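Local coordinates for protein SidF, inhibitor of growth family, member 3 (Legionella pneumophila subsp. pneumophila, PDB 4FYE) that dephosphorylates phosphoinositides, probably removing the 3-phosphate of phosphatidylinositol 3,4,5-trisphosphate at membranes, at residues A[460-465]-A[593-598]; A[581-586]-A[672-677]. The protein carries 1 engineered substitution. One frame throughout, in Å; residues are numbered along the deposited sequence.

Interaction 1 (A[460-465]-A[593-598])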
# COMPACT_ATOMS: atom_id res chain seq x y z
N ALA A 460 10.27 15.75 24.57
CA ALA A 460 11.48 15.75 25.40
C ALA A 460 11.10 16.08 26.85
O ALA A 460 11.84 15.77 27.80
CB ALA A 460 12.48 16.76 24.87
N GLN A 461 9.94 16.72 26.98
CA GLN A 461 9.37 17.18 28.25
C GLN A 461 9.06 16.01 29.20
O GLN A 461 9.39 16.07 30.37
CB GLN A 461 8.15 18.08 27.95
CG GLN A 461 6.85 17.81 28.72
CD GLN A 461 6.65 18.73 29.93
OE1 GLN A 461 5.80 18.45 30.80
NE2 GLN A 461 7.42 19.82 30.00
N ASN A 462 8.50 14.91 28.69
CA ASN A 462 8.14 13.77 29.55
C ASN A 462 9.28 12.86 30.01
O ASN A 462 9.04 11.88 30.73
CB ASN A 462 7.01 12.96 28.92
CG ASN A 462 5.72 13.74 28.89
OD1 ASN A 462 5.25 14.29 29.92
ND2 ASN A 462 5.13 13.83 27.72
N LEU A 463 10.51 13.18 29.63
CA LEU A 463 11.66 12.34 29.94
C LEU A 463 12.79 13.19 30.52
O LEU A 463 13.86 13.32 29.91
CB LEU A 463 12.14 11.59 28.69
CG LEU A 463 11.06 11.03 27.73
CD1 LEU A 463 11.63 10.47 26.44
CD2 LEU A 463 10.16 10.01 28.41
N GLY A 464 12.52 13.77 31.70
CA GLY A 464 13.55 14.52 32.41
C GLY A 464 14.55 13.58 33.08
O GLY A 464 15.74 13.90 33.15
N ASP A 465 14.07 12.43 33.54
CA ASP A 465 14.87 11.46 34.33
C ASP A 465 15.76 10.62 33.43
O ASP A 465 16.44 9.70 33.89
CB ASP A 465 13.93 10.56 35.13
CG ASP A 465 12.52 11.12 35.17
OD1 ASP A 465 11.78 10.95 34.15
OD2 ASP A 465 12.20 11.76 36.19
N LYS A 593 6.17 3.53 29.05
CA LYS A 593 6.80 2.56 28.16
C LYS A 593 6.64 2.95 26.70
O LYS A 593 7.58 2.77 25.93
CB LYS A 593 6.22 1.18 28.39
CG LYS A 593 7.22 0.04 28.30
CD LYS A 593 6.49 -1.30 28.23
CE LYS A 593 5.71 -1.55 29.51
NZ LYS A 593 4.40 -2.21 29.24
N SER A 594 5.47 3.46 26.33
CA SER A 594 5.23 3.93 24.97
C SER A 594 6.01 5.13 24.65
O SER A 594 6.52 5.25 23.55
CB SER A 594 3.80 4.30 24.78
OG SER A 594 3.13 3.11 24.56
N ARG A 595 6.06 6.05 25.60
CA ARG A 595 6.81 7.27 25.43
C ARG A 595 8.21 6.85 25.02
O ARG A 595 8.78 7.41 24.10
CB ARG A 595 6.86 8.08 26.74
CG ARG A 595 5.62 8.90 27.08
CD ARG A 595 5.59 9.18 28.59
NE ARG A 595 4.39 9.86 29.09
CZ ARG A 595 3.13 9.45 28.90
NH1 ARG A 595 2.86 8.38 28.15
NH2 ARG A 595 2.12 10.14 29.43
N LEU A 596 8.75 5.86 25.71
CA LEU A 596 10.18 5.58 25.59
C LEU A 596 10.54 4.88 24.28
O LEU A 596 11.66 5.02 23.78
CB LEU A 596 10.66 4.76 26.79
CG LEU A 596 10.96 5.58 28.06
CD1 LEU A 596 9.91 6.64 28.33
CD2 LEU A 596 11.15 4.70 29.29
N GLN A 597 9.58 4.14 23.75
CA GLN A 597 9.73 3.39 22.51
C GLN A 597 9.50 4.32 21.35
O GLN A 597 10.27 4.33 20.40
CB GLN A 597 8.74 2.23 22.47
CG GLN A 597 8.89 1.25 23.63
CD GLN A 597 7.73 0.28 23.72
OE1 GLN A 597 6.58 0.64 23.45
NE2 GLN A 597 8.03 -0.98 24.08
N HIS A 598 8.43 5.12 21.44
CA HIS A 598 8.19 6.15 20.45
C HIS A 598 9.39 7.01 20.29
O HIS A 598 9.86 7.17 19.18
CB HIS A 598 6.99 7.03 20.80
CG HIS A 598 6.81 8.20 19.84
ND1 HIS A 598 6.46 8.04 18.53
CD2 HIS A 598 6.96 9.59 20.04
CE1 HIS A 598 6.39 9.26 17.94
NE2 HIS A 598 6.70 10.20 18.86
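Leu463 carries CG beside its backbone N and then runs nearly straight on to CD1 (chi2 172°), a conformation in which the other methyl, CD2, faces helix 590-614. There it meets Leu596, whose chi2 of 43° folds CD1 back beside its own CA, on the side facing Leu463, and Leu463 CD2 lies 3.4 Å from Leu596 CD1. This is tight for two methyl groups. The same CD2 passes Arg595 CB at 4.2 Å, so one leucine branch rests on two successive residues of the helix. Farther out, Arg595 stretches in an extended chain from CG to NE past Asn462. The CB of Asn462 sits 4.1 Å from Arg595 CD and approaches the guanidinium obliquely, while the amide and guanidinium planes are turned 52° apart; the two polar groups form no hydrogen bond with each other. Instead, Arg595 NH1 makes a weak hydrogen bond with Glu591 O, one turn earlier in its own helix. Asn462 and Leu463 belong to a type I beta turn, Ala460 to Leu463, in the loop joining helices 438-458 and 467-476. The contact thus sets this interhelical turn against helix 590-614, whose Leu596 also touches Ile579 and Ile583 of helix 522-583. With no hydrogen bond or salt bridge across it, the contact depends on the burial of the two leucines and on van der Waals contact along the aliphatic part of the arginine.

Interaction 2 (A[581-586]-A[672-677])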
# COMPACT_ATOMS: atom_id res chain seq x y z
N PRO A 581 16.10 -1.32 30.17
CA PRO A 581 15.88 -1.98 31.45
C PRO A 581 14.67 -1.39 32.18
O PRO A 581 14.03 -2.12 32.95
CB PRO A 581 17.18 -1.69 32.23
CG PRO A 581 17.65 -0.38 31.68
CD PRO A 581 17.31 -0.47 30.21
N VAL A 582 14.37 -0.11 31.93
CA VAL A 582 13.16 0.52 32.44
C VAL A 582 11.96 -0.03 31.70
O VAL A 582 10.91 -0.27 32.29
CB VAL A 582 13.16 2.07 32.33
CG1 VAL A 582 11.80 2.64 32.75
CG2 VAL A 582 14.25 2.67 33.22
N ILE A 583 12.11 -0.26 30.41
CA ILE A 583 10.96 -0.72 29.64
C ILE A 583 10.53 -2.12 30.14
O ILE A 583 9.34 -2.40 30.36
CB ILE A 583 11.25 -0.66 28.12
CG1 ILE A 583 11.25 0.81 27.66
CG2 ILE A 583 10.27 -1.53 27.33
CD1 ILE A 583 11.75 1.05 26.26
N GLN A 584 11.53 -2.97 30.34
CA GLN A 584 11.31 -4.32 30.81
C GLN A 584 10.92 -4.40 32.30
O GLN A 584 10.61 -5.48 32.81
CB GLN A 584 12.55 -5.15 30.53
CG GLN A 584 13.09 -4.94 29.12
CD GLN A 584 14.07 -6.01 28.70
OE1 GLN A 584 15.17 -5.71 28.26
NE2 GLN A 584 13.66 -7.28 28.84
N ASN A 585 10.92 -3.27 33.00
CA ASN A 585 10.52 -3.21 34.42
C ASN A 585 9.06 -3.63 34.57
O ASN A 585 8.15 -2.95 34.07
CB ASN A 585 10.75 -1.80 35.01
CG ASN A 585 10.54 -1.72 36.52
OD1 ASN A 585 11.44 -2.03 37.31
ND2 ASN A 585 9.36 -1.26 36.92
N LYS A 586 8.84 -4.74 35.27
CA LYS A 586 7.49 -5.28 35.46
C LYS A 586 6.50 -4.29 36.14
O LYS A 586 5.31 -4.59 36.29
CB LYS A 586 7.53 -6.69 36.11
CG LYS A 586 7.89 -6.81 37.60
CD LYS A 586 6.69 -7.21 38.46
CE LYS A 586 7.08 -8.10 39.64
NZ LYS A 586 7.56 -7.33 40.83
N ASP A 672 12.03 -5.36 24.29
CA ASP A 672 12.09 -3.91 24.39
C ASP A 672 10.95 -3.17 23.73
O ASP A 672 10.60 -2.08 24.16
CB ASP A 672 13.34 -3.47 23.63
CG ASP A 672 14.47 -3.23 24.52
OD1 ASP A 672 14.15 -3.02 25.69
OD2 ASP A 672 15.66 -3.24 24.09
N GLY A 673 10.42 -3.73 22.64
CA GLY A 673 9.70 -2.94 21.65
C GLY A 673 10.65 -2.04 20.84
O GLY A 673 10.21 -1.16 20.13
N LEU A 674 11.96 -2.26 20.93
CA LEU A 674 12.91 -1.33 20.32
C LEU A 674 13.58 -1.79 19.02
O LEU A 674 13.99 -2.96 18.85
CB LEU A 674 14.00 -0.98 21.34
CG LEU A 674 13.60 -0.24 22.63
CD1 LEU A 674 14.90 0.04 23.38
CD2 LEU A 674 12.81 1.04 22.40
N TYR A 675 13.73 -0.86 18.09
CA TYR A 675 14.19 -1.24 16.76
C TYR A 675 15.70 -1.52 16.68
O TYR A 675 16.49 -0.62 16.90
CB TYR A 675 13.76 -0.17 15.77
CG TYR A 675 14.40 -0.31 14.42
CD1 TYR A 675 13.87 -1.22 13.48
CD2 TYR A 675 15.51 0.46 14.07
CE1 TYR A 675 14.44 -1.35 12.25
CE2 TYR A 675 16.10 0.32 12.82
CZ TYR A 675 15.55 -0.58 11.92
OH TYR A 675 16.10 -0.75 10.69
N THR A 676 16.09 -2.76 16.31
CA THR A 676 17.51 -3.18 16.13
C THR A 676 18.02 -3.18 14.68
O THR A 676 19.23 -3.24 14.43
CB THR A 676 17.75 -4.62 16.64
OG1 THR A 676 17.00 -5.60 15.85
CG2 THR A 676 17.38 -4.73 18.09
N GLY A 677 17.12 -3.14 13.71
CA GLY A 677 17.54 -3.33 12.32
C GLY A 677 17.75 -4.79 11.89
O GLY A 677 17.96 -5.09 10.71
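Ile583 meets Asp672 and Leu674 with two separate branches. Its chi1 of -73° places CG1 beside the backbone N and thereby CG2 anti to it, which turns CG2 onto the main chain of Asp672, within 3.2 Å of Asp672 O. The longer branch is extended (chi2 170°) and ends with Ile583 CD1 4.0 Å from Leu674 CD2. On the leucine, CD2 is the touching branch, and the two side chains meet at a slant. Other neighbours of Leu674 include Ile579 and Lys576 of helix 522-583. The contact therefore brings the C-terminal end of this long helix against the loop that leads from helix 652-668 to helix 678-681, where Gly677 occupies the N-cap position. Asn601 of helix 590-614 is hydrogen-bonded to the same loop, OD1 with Tyr675 N and ND2 with Gly673 O. On the outer side of the contact, Gln584 is extended beyond CG and carries its amide to the Asp672 carboxylate, the two planes 77° apart. Gln584 OE1 and Asp672 OD1 are 3.9 Å apart, an approach of two oxygens with no hydrogen bond. Asp672 OD1 is instead hydrogen-bonded to Ser580 OG, and OD2 makes a long, weak ion pair with Lys576 NZ.

The centres of interaction 1 and interaction 2 lie 13 Å apart, and helix 590-614 joins them. Gln597, from segment 593-598, places NE2 2.8 Å from Asp672 O, a probable hydrogen bond. Its CA packs against the Leu674 side chain, with 3.9 Å between Gln597 CA and Leu674 CD2. Lys593 CG likewise lies 3.6 Å from Ile583 CG2. In sequence the two contacts interleave, since 581-586 falls between 460-465 and 593-598, and 672-677 follows them. Both are peripheral, about 30 Å and 29 Å from the centre of the chain to the centre of each contact, and neither includes a bound ligand.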